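Local coordinates for alpha-glucosidase YIHQ (Escherichia coli, PDB 5AEG), which hydrolyses sulfoquinovosyl diacylglycerides and simple sulfoquinovosides such as sulfoquinovosyl glycerol, releasing sulfoquinovose that the bacterium degrades as a source of carbon and sulfur, at residues 267-272 against 317-322; 273-278 against 546-551; 305-310 against 391-396; 439-442 against 446-449. All coordinates share one frame; numbering follows the deposited sequence.

Overall arrangement
All four contacts lie in the (beta/alpha)8 barrel domain of this family 31 glycoside hydrolase. Contacts 1 and 2 share helix 265-277: its first half faces helix 316-325, its second half the loop before helix 552-567, so the first and last parts of the barrel meet there. Their centres lie about 15 Å apart, and Lys271 joins them by a salt bridge to Asp549. Contact 3, about 16 Å from contact 1 centre to centre, ties the loop before helix 316-325 to helix 380-395. Contact 4 follows in sequence, its centre about 16 Å from that of contact 3, at the end of helix 422-444, where Ile395 packs on Ala440.

Contact 1 of 4, residues 267-272 against 317-322; sequences VCQKKL and DSRIKQ
Gln269 lays its side chain across the guanidinium end of Arg319, the two running at about a right angle, with the amide and guanidinium planes turned 50° apart. The carboxamide oxygen Gln269 OE1 accepts a hydrogen bond from Arg319 NH1 at 2.9 Å. The bond is bent, with an N-H...O angle of 143°, and the donor reaches the oxygen from the flank of the C=O bond, somewhat out of the carbonyl plane. The aliphatic part of the glutamine joins in: Gln269 CG is 3.5 Å from Arg319 NH1, and Gln269 CB lies at the edge of the guanidinium, in its plane. Both chains set out with CG beside the carbonyl carbon and then fold back at chi2 (56° in Gln269), which brings their ends together over a short span. Next to this pair, a water accepts from Gln269 NE2 at 3.1 Å and from Gln322 NE2 at 3.2 Å, linking the two amides. Gln269 OE1 is gripped a second time by Trp323 NE1, while Gln269 NE2 also reaches Asp273. Arg319 NH1 also forms a salt bridge with Glu266, so the same nitrogen serves both a carboxylate and the amide oxygen. This small polar bridge lies at the surface between helices 265-277 and 316-325, neighbours in the barrel; deeper in, Cys268 and Leu272 pack on strand 282-286 and on Trp323.

Contact 2 of 4, residues 273-278 against 546-551; sequences DTMRNA and WQFDGD
Met275 and Phe548 form a Met-aromatic contact in the buried layer between helix 265-277 and the loop that leads from strand 534-536 to helix 552-567. The sulfur Met275 SD stands 4.8 Å from the centre of the Phe548 ring, at 69° to the ring normal, an oblique approach. Ring atom Phe548 CD1 takes most of the contact: Met275 SD and the methyl carbon Met275 CE both come within 3.6 Å of it. The thioether is bent at chi2 and chi3, which curls the methyl round toward the backbone of the loop, and Met275 CE lies 3.6 Å from Phe548 O. That carbonyl oxygen is buried here and has no hydrogen-bond partner in the model. A type I turn from Gln547 to Gly550, closed by Gly550 N to Gln547 O at 3.0 Å, presents Phe548 and Asp549 to the helix; Asp549 then pairs with Lys271. Leu259 touches both Met275 and Phe548, and helix 552-567 adds Ile555 and Phe558 around the methionine. The side chain of Phe548 is about 8 Å from that of His537, which binds the substrate. The contact lies where the (beta/alpha)8 barrel closes, between its first helix and the segment after its last strand.

Contact 3 of 4, residues 305-310 against 391-396; sequences NWKWNS and KKNMIE
In the loop after strand 299-302, just past the substrate-binding residues Val302 and Trp304, Trp306 offers its carbonyl oxygen to the side chain of Asn393, on barrel helix 380-395. Asn393 ND2 donates to Trp306 O at 2.9 Å with an N-H...O angle of 149°; the donor stands tilted from the carbonyl plane, and the acceptor lies slightly out of the amide plane. With CG of Asn393 anti to its carbonyl carbon (chi1 -66°), the amide is turned toward the loop. The aliphatic start of Lys307 runs obliquely past the same nitrogen, Lys307 CB being 4.0 Å from Asn393 ND2. A water completes the bridge, accepting from Trp308 N at 3.0 Å and donating to Asn393 O at 2.7 Å, so that one asparagine is tied to the loop at both its side chain and its backbone. The loop is itself shaped by an inverse gamma turn centred on Trp306, with Lys307 N bonded to Asn305 O, while the helix widens here into a pi-type turn. Trp306 also donates through its indole NE1 to Tyr337 O, and its ring meets that of Trp304. The bonds across the contact are neutral, a carboxamide and a water meeting main-chain groups, which is consistent with holding the backbone in place near the binding residues.

Contact 4 of 4, residues 439-442 against 446-449; sequences EALE and KLGE
Leu441 and Leu447 meet obliquely, methyl against chain: Leu447 CD2 lies 3.8 Å from Leu441 CB and 3.9 Å from Leu441 CD2. The other methyl of the same residue, Leu447 CD1, rests against Glu442, 4.0 Å from both Glu442 CA and Glu442 CG, so the fork of Leu447 straddles the helix backbone between two successive residues. Glu442 runs alongside Leu447 in the same direction, with only the aliphatic part of the glutamate touching. Beside this apolar patch, Lys446 N donates to Leu441 O at 2.8 Å in a nearly straight bond (172°). A bond spanning six residues at the C-terminal end of a helix is consistent with a Schellman-type ending, and here Leu447, one residue beyond the donor, packs on the last turn. Helix 422-444 thus turns off toward strand 451-454 at a part of the barrel away from the annotated sites. Leu441 O has a second partner in Thr444 OG1. Farther along, a type II turn positions the loop: Glu449 N bonds to Lys446 O at 2.9 Å, and Gly448 fills the third position with a positive phi of 81°, a region readily open to glycine. Past the turn, Glu449 O accepts from the indole of Trp252, while Ala440 packs against helix 380-395.

Contact 1 of 4, residues 267-272 against 317-322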
loop_
_atom_site.group_PDB
_atom_site.type_symbol
_atom_site.label_atom_id
_atom_site.label_comp_id
_atom_site.label_asym_id
_atom_site.label_seq_id
_atom_site.Cartn_x
_atom_site.Cartn_y
_atom_site.Cartn_z
ATOM N N VAL A 267 -18.488 -23.945 10.701
ATOM C CA VAL A 267 -17.068 -23.884 11.043
ATOM C C VAL A 267 -16.768 -22.480 11.663
ATOM O O VAL A 267 -16.058 -22.392 12.670
ATOM C CB VAL A 267 -16.132 -24.194 9.817
ATOM C CG1 VAL A 267 -14.668 -23.864 10.152
ATOM C CG2 VAL A 267 -16.145 -25.674 9.463
ATOM N N CYS A 268 -17.367 -21.452 11.086
ATOM C CA CYS A 268 -17.169 -20.091 11.587
ATOM C C CYS A 268 -17.745 -19.989 12.979
ATOM O O CYS A 268 -17.114 -19.486 13.894
ATOM C CB CYS A 268 -17.818 -19.058 10.680
ATOM S SG CYS A 268 -17.000 -18.758 9.078
ATOM N N GLN A 269 -18.939 -20.543 13.153
ATOM C CA GLN A 269 -19.593 -20.577 14.458
ATOM C C GLN A 269 -18.801 -21.225 15.549
ATOM O O GLN A 269 -18.661 -20.589 16.647
ATOM C CB GLN A 269 -20.982 -21.291 14.348
ATOM C CG GLN A 269 -21.891 -21.036 15.540
ATOM C CD GLN A 269 -22.186 -19.624 15.885
ATOM O OE1 GLN A 269 -22.776 -18.816 15.103
ATOM N NE2 GLN A 269 -21.868 -19.293 17.140
ATOM N N LYS A 270 -18.229 -22.405 15.264
ATOM C CA LYS A 270 -17.471 -23.160 16.270
ATOM C C LYS A 270 -16.216 -22.407 16.668
ATOM O O LYS A 270 -15.815 -22.394 17.821
ATOM C CB LYS A 270 -17.026 -24.541 15.776
ATOM C CG LYS A 270 -18.159 -25.598 15.856
ATOM C CD LYS A 270 -17.653 -27.058 15.899
ATOM C CE LYS A 270 -17.255 -27.567 17.309
ATOM N NZ LYS A 270 -15.850 -27.238 17.750
ATOM N N LYS A 271 -15.561 -21.850 15.668
ATOM C CA LYS A 271 -14.307 -21.129 15.930
ATOM C C LYS A 271 -14.569 -19.828 16.671
ATOM O O LYS A 271 -13.837 -19.547 17.623
ATOM C CB LYS A 271 -13.483 -20.917 14.662
ATOM C CG LYS A 271 -12.925 -22.188 14.116
ATOM C CD LYS A 271 -12.039 -21.867 12.922
ATOM C CE LYS A 271 -11.612 -23.078 12.116
ATOM N NZ LYS A 271 -10.737 -23.913 12.935
ATOM N N LEU A 272 -15.613 -19.096 16.317
ATOM C CA LEU A 272 -16.013 -17.902 17.037
ATOM C C LEU A 272 -16.221 -18.213 18.512
ATOM O O LEU A 272 -15.788 -17.455 19.426
ATOM C CB LEU A 272 -17.291 -17.259 16.463
ATOM C CG LEU A 272 -17.939 -16.121 17.258
ATOM C CD1 LEU A 272 -16.975 -14.917 17.265
ATOM C CD2 LEU A 272 -19.316 -15.742 16.726
ATOM N N ASP A 317 -27.482 -15.282 5.957
ATOM C CA ASP A 317 -28.285 -14.038 6.021
ATOM C C ASP A 317 -28.833 -13.840 7.417
ATOM O O ASP A 317 -28.686 -12.746 7.980
ATOM C CB ASP A 317 -29.378 -13.975 4.948
ATOM C CG ASP A 317 -30.255 -15.211 4.890
ATOM O OD1 ASP A 317 -30.050 -16.255 5.625
ATOM O OD2 ASP A 317 -31.156 -15.098 4.066
ATOM N N SER A 318 -29.353 -14.911 8.016
ATOM C CA SER A 318 -29.845 -14.789 9.391
ATOM C C SER A 318 -28.703 -14.861 10.421
ATOM O O SER A 318 -28.803 -14.212 11.485
ATOM C CB SER A 318 -30.906 -15.839 9.733
ATOM O OG SER A 318 -30.391 -17.148 9.554
ATOM N N ARG A 319 -27.668 -15.657 10.139
ATOM C CA ARG A 319 -26.541 -15.744 11.061
ATOM C C ARG A 319 -25.837 -14.392 11.248
ATOM O O ARG A 319 -25.381 -14.133 12.371
ATOM C CB ARG A 319 -25.520 -16.869 10.723
ATOM C CG ARG A 319 -24.626 -17.282 11.881
ATOM C CD ARG A 319 -25.415 -17.719 13.144
ATOM N NE ARG A 319 -26.158 -18.920 12.825
ATOM C CZ ARG A 319 -25.635 -20.141 12.845
ATOM N NH1 ARG A 319 -24.386 -20.365 13.224
ATOM N NH2 ARG A 319 -26.349 -21.171 12.405
ATOM N N ILE A 320 -25.715 -13.587 10.168
ATOM C CA ILE A 320 -25.061 -12.246 10.232
ATOM C C ILE A 320 -25.818 -11.432 11.275
ATOM O O ILE A 320 -25.203 -10.813 12.147
ATOM C CB ILE A 320 -25.022 -11.522 8.873
ATOM C CG1 ILE A 320 -24.027 -12.249 7.935
ATOM C CG2 ILE A 320 -24.663 -10.039 9.044
ATOM C CD1 ILE A 320 -24.058 -11.780 6.499
ATOM N N LYS A 321 -27.151 -11.532 11.277
ATOM C CA LYS A 321 -27.953 -10.747 12.259
ATOM C C LYS A 321 -27.673 -11.164 13.672
ATOM O O LYS A 321 -27.427 -10.325 14.537
ATOM C CB LYS A 321 -29.454 -10.820 11.939
ATOM C CG LYS A 321 -29.828 -10.265 10.568
ATOM C CD LYS A 321 -29.785 -8.744 10.518
ATOM C CE LYS A 321 -29.964 -8.146 9.105
ATOM N NZ LYS A 321 -28.660 -7.889 8.350
ATOM N N GLN A 322 -27.638 -12.456 13.897
ATOM C CA GLN A 322 -27.342 -12.980 15.196
ATOM C C GLN A 322 -25.928 -12.533 15.667
ATOM O O GLN A 322 -25.706 -12.048 16.805
ATOM C CB GLN A 322 -27.487 -14.492 15.137
ATOM C CG GLN A 322 -27.042 -15.237 16.393
ATOM C CD GLN A 322 -27.170 -16.759 16.275
ATOM O OE1 GLN A 322 -28.153 -17.255 15.686
ATOM N NE2 GLN A 322 -26.174 -17.522 16.840
HETATM O O HOH W 1 -23.268 -16.695 18.032
#

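Contact 2 of 4, residues 273-278 against 546-551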
loop_
_atom_site.group_PDB
_atom_site.type_symbol
_atom_site.label_atom_id
_atom_site.label_comp_id
_atom_site.label_asym_id
_atom_site.label_seq_id
_atom_site.Cartn_x
_atom_site.Cartn_y
_atom_site.Cartn_z
ATOM N N ASP A 273 -16.937 -19.306 18.761
ATOM C CA ASP A 273 -17.254 -19.659 20.136
ATOM C C ASP A 273 -16.071 -20.082 20.931
ATOM O O ASP A 273 -16.016 -19.707 22.093
ATOM C CB ASP A 273 -18.353 -20.758 20.204
ATOM C CG ASP A 273 -19.723 -20.232 19.811
ATOM O OD1 ASP A 273 -20.045 -19.072 20.073
ATOM O OD2 ASP A 273 -20.556 -20.995 19.295
ATOM N N THR A 274 -15.203 -20.931 20.376
ATOM C CA THR A 274 -13.992 -21.340 21.026
ATOM C C THR A 274 -13.118 -20.139 21.475
ATOM O O THR A 274 -12.577 -20.133 22.601
ATOM C CB THR A 274 -13.172 -22.210 20.070
ATOM O OG1 THR A 274 -13.904 -23.406 19.805
ATOM C CG2 THR A 274 -11.786 -22.530 20.604
ATOM N N MET A 275 -12.985 -19.166 20.579
ATOM C CA MET A 275 -12.163 -17.968 20.901
ATOM C C MET A 275 -12.842 -17.106 21.961
ATOM O O MET A 275 -12.178 -16.708 22.941
ATOM C CB MET A 275 -11.893 -17.160 19.648
ATOM C CG MET A 275 -11.019 -17.941 18.634
ATOM S SD MET A 275 -9.454 -18.588 19.165
ATOM C CE MET A 275 -8.382 -17.155 18.908
ATOM N N ARG A 276 -14.111 -16.789 21.729
ATOM C CA ARG A 276 -14.868 -15.918 22.653
ATOM C C ARG A 276 -14.922 -16.565 24.043
ATOM O O ARG A 276 -14.744 -15.842 25.048
ATOM C CB ARG A 276 -16.262 -15.670 22.174
ATOM C CG ARG A 276 -16.420 -14.490 21.265
ATOM C CD ARG A 276 -17.870 -14.188 21.042
ATOM N NE ARG A 276 -18.739 -15.414 20.851
ATOM C CZ ARG A 276 -19.957 -15.389 20.298
ATOM N NH1 ARG A 276 -20.495 -14.233 19.915
ATOM N NH2 ARG A 276 -20.648 -16.521 20.115
ATOM N N ASN A 277 -15.122 -17.887 24.124
ATOM C CA ASN A 277 -15.241 -18.535 25.429
ATOM C C ASN A 277 -13.947 -18.687 26.173
ATOM O O ASN A 277 -13.976 -18.914 27.348
ATOM C CB ASN A 277 -15.918 -19.923 25.348
ATOM C CG ASN A 277 -17.330 -19.866 24.843
ATOM O OD1 ASN A 277 -17.994 -18.832 24.793
ATOM N ND2 ASN A 277 -17.790 -20.990 24.414
ATOM N N ALA A 278 -12.816 -18.564 25.497
ATOM C CA ALA A 278 -11.513 -18.497 26.108
ATOM C C ALA A 278 -11.103 -17.091 26.427
ATOM O O ALA A 278 -10.006 -16.892 26.857
ATOM C CB ALA A 278 -10.467 -19.126 25.200
ATOM N N TRP A 546 0.065 -23.176 11.170
ATOM C CA TRP A 546 -0.489 -23.021 12.543
ATOM C C TRP A 546 -1.503 -21.902 12.541
ATOM O O TRP A 546 -1.249 -20.832 11.937
ATOM C CB TRP A 546 0.641 -22.743 13.524
ATOM C CG TRP A 546 0.245 -22.949 14.917
ATOM C CD1 TRP A 546 -0.275 -22.061 15.811
ATOM C CD2 TRP A 546 0.248 -24.221 15.561
ATOM N NE1 TRP A 546 -0.542 -22.695 17.027
ATOM C CE2 TRP A 546 -0.228 -24.033 16.886
ATOM C CE3 TRP A 546 0.636 -25.487 15.143
ATOM C CZ2 TRP A 546 -0.337 -25.100 17.807
ATOM C CZ3 TRP A 546 0.540 -26.581 16.085
ATOM C CH2 TRP A 546 0.030 -26.361 17.368
ATOM N N GLN A 547 -2.676 -22.167 13.103
ATOM C CA GLN A 547 -3.747 -21.214 13.148
ATOM C C GLN A 547 -4.072 -20.702 14.516
ATOM O O GLN A 547 -3.565 -21.223 15.521
ATOM C CB GLN A 547 -5.007 -21.840 12.538
ATOM C CG GLN A 547 -4.803 -22.447 11.149
ATOM C CD GLN A 547 -4.400 -21.438 10.029
ATOM O OE1 GLN A 547 -4.454 -20.190 10.181
ATOM N NE2 GLN A 547 -4.069 -22.003 8.857
ATOM N N PHE A 548 -4.935 -19.677 14.560
ATOM C CA PHE A 548 -5.265 -18.966 15.837
ATOM C C PHE A 548 -5.816 -19.881 16.959
ATOM O O PHE A 548 -5.779 -19.521 18.122
ATOM C CB PHE A 548 -6.174 -17.792 15.587
ATOM C CG PHE A 548 -7.512 -18.108 14.997
ATOM C CD1 PHE A 548 -8.486 -18.776 15.743
ATOM C CD2 PHE A 548 -7.840 -17.665 13.697
ATOM C CE1 PHE A 548 -9.749 -19.036 15.213
ATOM C CE2 PHE A 548 -9.082 -17.932 13.155
ATOM C CZ PHE A 548 -10.058 -18.577 13.908
ATOM N N ASP A 549 -6.340 -21.056 16.556
ATOM C CA ASP A 549 -6.945 -22.014 17.497
ATOM C C ASP A 549 -6.155 -23.294 17.573
ATOM O O ASP A 549 -6.703 -24.335 17.930
ATOM C CB ASP A 549 -8.411 -22.247 17.135
ATOM C CG ASP A 549 -8.614 -22.766 15.693
ATOM O OD1 ASP A 549 -7.619 -22.770 14.895
ATOM O OD2 ASP A 549 -9.763 -23.168 15.409
ATOM N N GLY A 550 -4.852 -23.244 17.257
ATOM C CA GLY A 550 -4.064 -24.487 17.125
ATOM C C GLY A 550 -3.915 -25.230 18.453
ATOM O O GLY A 550 -3.757 -26.435 18.465
ATOM N N ASP A 551 -3.926 -24.501 19.563
ATOM C CA ASP A 551 -3.801 -25.122 20.928
ATOM C C ASP A 551 -4.153 -24.057 21.962
ATOM O O ASP A 551 -4.400 -22.827 21.612
ATOM C CB ASP A 551 -2.416 -25.846 21.161
ATOM C CG ASP A 551 -1.201 -24.903 21.269
ATOM O OD1 ASP A 551 -1.352 -23.643 21.345
ATOM O OD2 ASP A 551 -0.059 -25.432 21.286
#

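Contact 3 of 4, residues 305-310 against 391-396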
loop_
_atom_site.group_PDB
_atom_site.type_symbol
_atom_site.label_atom_id
_atom_site.label_comp_id
_atom_site.label_asym_id
_atom_site.label_seq_id
_atom_site.Cartn_x
_atom_site.Cartn_y
_atom_site.Cartn_z
ATOM N N ASN A 305 -17.499 -15.327 -8.053
ATOM C CA ASN A 305 -18.791 -14.778 -8.401
ATOM C C ASN A 305 -19.395 -14.192 -7.119
ATOM O O ASN A 305 -19.716 -14.933 -6.216
ATOM C CB ASN A 305 -19.687 -15.881 -8.999
ATOM C CG ASN A 305 -20.910 -15.290 -9.705
ATOM O OD1 ASN A 305 -20.791 -14.699 -10.762
ATOM N ND2 ASN A 305 -22.032 -15.317 -9.049
ATOM N N TRP A 306 -19.605 -12.876 -7.126
ATOM C CA TRP A 306 -19.757 -12.037 -5.927
ATOM C C TRP A 306 -21.229 -11.955 -5.477
ATOM O O TRP A 306 -21.903 -10.919 -5.460
ATOM C CB TRP A 306 -19.057 -10.669 -6.104
ATOM C CG TRP A 306 -17.794 -10.805 -6.842
ATOM C CD1 TRP A 306 -17.458 -10.190 -8.014
ATOM C CD2 TRP A 306 -16.665 -11.547 -6.461
ATOM N NE1 TRP A 306 -16.224 -10.555 -8.418
ATOM C CE2 TRP A 306 -15.727 -11.434 -7.516
ATOM C CE3 TRP A 306 -16.390 -12.412 -5.391
ATOM C CZ2 TRP A 306 -14.513 -12.020 -7.469
ATOM C CZ3 TRP A 306 -15.163 -13.008 -5.353
ATOM C CH2 TRP A 306 -14.249 -12.821 -6.373
ATOM N N LYS A 307 -21.652 -13.128 -5.002
ATOM C CA LYS A 307 -22.961 -13.299 -4.447
ATOM C C LYS A 307 -22.885 -14.402 -3.402
ATOM O O LYS A 307 -22.142 -15.390 -3.579
ATOM C CB LYS A 307 -23.856 -13.688 -5.609
ATOM C CG LYS A 307 -25.346 -13.730 -5.378
ATOM C CD LYS A 307 -26.065 -13.505 -6.742
ATOM C CE LYS A 307 -25.496 -14.247 -8.002
ATOM N NZ LYS A 307 -25.286 -13.406 -9.247
ATOM N N TRP A 308 -23.659 -14.268 -2.344
ATOM C CA TRP A 308 -23.664 -15.239 -1.215
ATOM C C TRP A 308 -24.013 -16.621 -1.727
ATOM O O TRP A 308 -24.954 -16.765 -2.470
ATOM C CB TRP A 308 -24.671 -14.785 -0.124
ATOM C CG TRP A 308 -25.084 -15.819 0.796
ATOM C CD1 TRP A 308 -24.336 -16.774 1.349
ATOM C CD2 TRP A 308 -26.412 -16.053 1.232
ATOM N NE1 TRP A 308 -25.086 -17.577 2.140
ATOM C CE2 TRP A 308 -26.371 -17.164 2.097
ATOM C CE3 TRP A 308 -27.633 -15.410 0.995
ATOM C CZ2 TRP A 308 -27.535 -17.700 2.747
ATOM C CZ3 TRP A 308 -28.821 -15.919 1.675
ATOM C CH2 TRP A 308 -28.733 -17.065 2.534
ATOM N N ASN A 309 -23.219 -17.598 -1.418
ATOM C CA ASN A 309 -23.400 -18.934 -1.820
ATOM C C ASN A 309 -24.023 -19.700 -0.627
ATOM O O ASN A 309 -23.349 -20.063 0.352
ATOM C CB ASN A 309 -22.023 -19.503 -2.216
ATOM C CG ASN A 309 -22.076 -20.915 -2.784
ATOM O OD1 ASN A 309 -22.750 -21.804 -2.239
ATOM N ND2 ASN A 309 -21.307 -21.156 -3.834
ATOM N N SER A 310 -25.342 -19.956 -0.699
ATOM C CA SER A 310 -26.040 -20.605 0.448
ATOM C C SER A 310 -25.753 -22.069 0.587
ATOM O O SER A 310 -26.049 -22.666 1.629
ATOM C CB SER A 310 -27.571 -20.387 0.301
ATOM O OG SER A 310 -27.968 -21.002 -0.904
ATOM N N LYS A 391 -23.277 -3.055 -3.697
ATOM C CA LYS A 391 -24.374 -2.571 -2.841
ATOM C C LYS A 391 -25.415 -3.632 -2.543
ATOM O O LYS A 391 -25.813 -3.777 -1.413
ATOM C CB LYS A 391 -25.033 -1.329 -3.437
ATOM C CG LYS A 391 -24.137 -0.130 -3.277
ATOM C CD LYS A 391 -24.394 0.951 -4.301
ATOM C CE LYS A 391 -25.803 1.452 -4.292
ATOM N NZ LYS A 391 -25.797 2.604 -5.275
ATOM N N LYS A 392 -25.795 -4.404 -3.555
ATOM C CA LYS A 392 -26.901 -5.336 -3.422
ATOM C C LYS A 392 -26.431 -6.664 -2.841
ATOM O O LYS A 392 -27.152 -7.244 -1.977
ATOM C CB LYS A 392 -27.636 -5.498 -4.757
ATOM C CG LYS A 392 -28.427 -6.785 -5.010
ATOM C CD LYS A 392 -29.949 -6.602 -5.179
ATOM C CE LYS A 392 -30.645 -6.026 -3.936
ATOM N NZ LYS A 392 -30.334 -6.728 -2.636
ATOM N N ASN A 393 -25.224 -7.123 -3.205
ATOM C CA ASN A 393 -24.802 -8.444 -2.812
ATOM C C ASN A 393 -23.977 -8.518 -1.491
ATOM O O ASN A 393 -23.931 -9.556 -0.850
ATOM C CB ASN A 393 -24.080 -9.112 -3.993
ATOM C CG ASN A 393 -25.010 -9.384 -5.197
ATOM O OD1 ASN A 393 -26.153 -9.126 -5.138
ATOM N ND2 ASN A 393 -24.475 -9.815 -6.269
ATOM N N MET A 394 -23.383 -7.403 -1.087
ATOM C CA MET A 394 -22.558 -7.336 0.152
ATOM C C MET A 394 -23.168 -6.407 1.170
ATOM O O MET A 394 -23.413 -6.795 2.301
ATOM C CB MET A 394 -21.120 -6.943 -0.177
ATOM C CG MET A 394 -20.601 -7.697 -1.419
ATOM S SD MET A 394 -18.858 -7.361 -1.957
ATOM C CE MET A 394 -18.249 -8.138 -0.556
ATOM N N ILE A 395 -23.411 -5.166 0.796
ATOM C CA ILE A 395 -23.915 -4.205 1.797
ATOM C C ILE A 395 -25.315 -4.579 2.262
ATOM O O ILE A 395 -25.562 -4.634 3.457
ATOM C CB ILE A 395 -23.939 -2.732 1.272
ATOM C CG1 ILE A 395 -22.477 -2.266 0.997
ATOM C CG2 ILE A 395 -24.589 -1.835 2.311
ATOM C CD1 ILE A 395 -22.251 -0.944 0.273
ATOM N N GLU A 396 -26.213 -4.853 1.318
ATOM C CA GLU A 396 -27.572 -5.274 1.675
ATOM C C GLU A 396 -27.636 -6.618 2.350
ATOM O O GLU A 396 -28.539 -6.816 3.088
ATOM C CB GLU A 396 -28.538 -5.155 0.475
ATOM C CG GLU A 396 -28.909 -3.703 0.264
ATOM C CD GLU A 396 -29.836 -3.467 -0.929
ATOM O OE1 GLU A 396 -30.552 -4.411 -1.371
ATOM O OE2 GLU A 396 -29.822 -2.319 -1.429
HETATM O O HOH W 2 -25.163 -11.729 -1.827
#

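Contact 4 of 4, residues 439-442 against 446-449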
loop_
_atom_site.group_PDB
_atom_site.type_symbol
_atom_site.label_atom_id
_atom_site.label_comp_id
_atom_site.label_asym_id
_atom_site.label_seq_id
_atom_site.Cartn_x
_atom_site.Cartn_y
_atom_site.Cartn_z
ATOM N N GLU A 439 -17.425 4.615 -3.354
ATOM C CA GLU A 439 -18.756 5.131 -3.810
ATOM C C GLU A 439 -19.897 4.230 -3.407
ATOM O O GLU A 439 -20.967 4.714 -2.988
ATOM C CB GLU A 439 -18.769 5.483 -5.311
ATOM C CG GLU A 439 -17.983 6.746 -5.528
ATOM C CD GLU A 439 -17.902 7.233 -6.983
ATOM O OE1 GLU A 439 -18.041 6.480 -7.934
ATOM O OE2 GLU A 439 -17.562 8.399 -7.127
ATOM N N ALA A 440 -19.661 2.934 -3.357
ATOM C CA ALA A 440 -20.673 2.049 -2.873
ATOM C C ALA A 440 -21.065 2.374 -1.442
ATOM O O ALA A 440 -22.255 2.477 -1.102
ATOM C CB ALA A 440 -20.244 0.601 -3.025
ATOM N N LEU A 441 -20.063 2.638 -0.610
ATOM C CA LEU A 441 -20.318 3.063 0.751
ATOM C C LEU A 441 -20.913 4.496 0.791
ATOM O O LEU A 441 -21.822 4.785 1.589
ATOM C CB LEU A 441 -19.067 3.088 1.662
ATOM C CG LEU A 441 -18.577 1.740 2.288
ATOM C CD1 LEU A 441 -18.411 0.685 1.280
ATOM C CD2 LEU A 441 -17.276 2.003 3.050
ATOM N N GLU A 442 -20.339 5.368 0.015
ATOM C CA GLU A 442 -20.836 6.773 0.015
ATOM C C GLU A 442 -22.356 6.771 -0.330
ATOM O O GLU A 442 -23.144 7.376 0.368
ATOM C CB GLU A 442 -20.069 7.598 -0.979
ATOM C CG GLU A 442 -20.168 9.079 -0.783
ATOM C CD GLU A 442 -19.440 9.845 -1.896
ATOM O OE1 GLU A 442 -19.120 9.271 -2.983
ATOM O OE2 GLU A 442 -19.135 11.028 -1.672
ATOM N N LYS A 446 -22.663 4.501 4.242
ATOM C CA LYS A 446 -21.959 3.619 5.145
ATOM C C LYS A 446 -20.499 3.984 5.423
ATOM O O LYS A 446 -19.776 3.209 6.063
ATOM C CB LYS A 446 -22.103 2.178 4.629
ATOM C CG LYS A 446 -23.546 1.601 4.637
ATOM C CD LYS A 446 -24.138 1.476 6.003
ATOM C CE LYS A 446 -25.524 0.858 5.925
ATOM N NZ LYS A 446 -25.756 0.147 7.160
ATOM N N LEU A 447 -20.062 5.166 5.013
ATOM C CA LEU A 447 -18.734 5.656 5.378
ATOM C C LEU A 447 -18.622 5.770 6.882
ATOM O O LEU A 447 -19.532 6.229 7.531
ATOM C CB LEU A 447 -18.390 6.964 4.639
ATOM C CG LEU A 447 -18.111 6.809 3.144
ATOM C CD1 LEU A 447 -17.959 8.157 2.439
ATOM C CD2 LEU A 447 -16.895 5.916 2.824
ATOM N N GLY A 448 -17.544 5.245 7.480
ATOM C CA GLY A 448 -17.425 5.221 8.947
ATOM C C GLY A 448 -18.187 4.092 9.626
ATOM O O GLY A 448 -18.076 3.917 10.824
ATOM N N GLU A 449 -18.858 3.238 8.854
ATOM C CA GLU A 449 -19.570 2.095 9.412
ATOM C C GLU A 449 -19.128 0.771 8.821
ATOM O O GLU A 449 -19.103 -0.260 9.514
ATOM C CB GLU A 449 -21.124 2.221 9.212
ATOM C CG GLU A 449 -21.864 3.180 10.158
ATOM C CD GLU A 449 -23.259 3.530 9.609
ATOM O OE1 GLU A 449 -24.039 2.594 9.321
ATOM O OE2 GLU A 449 -23.532 4.733 9.375
#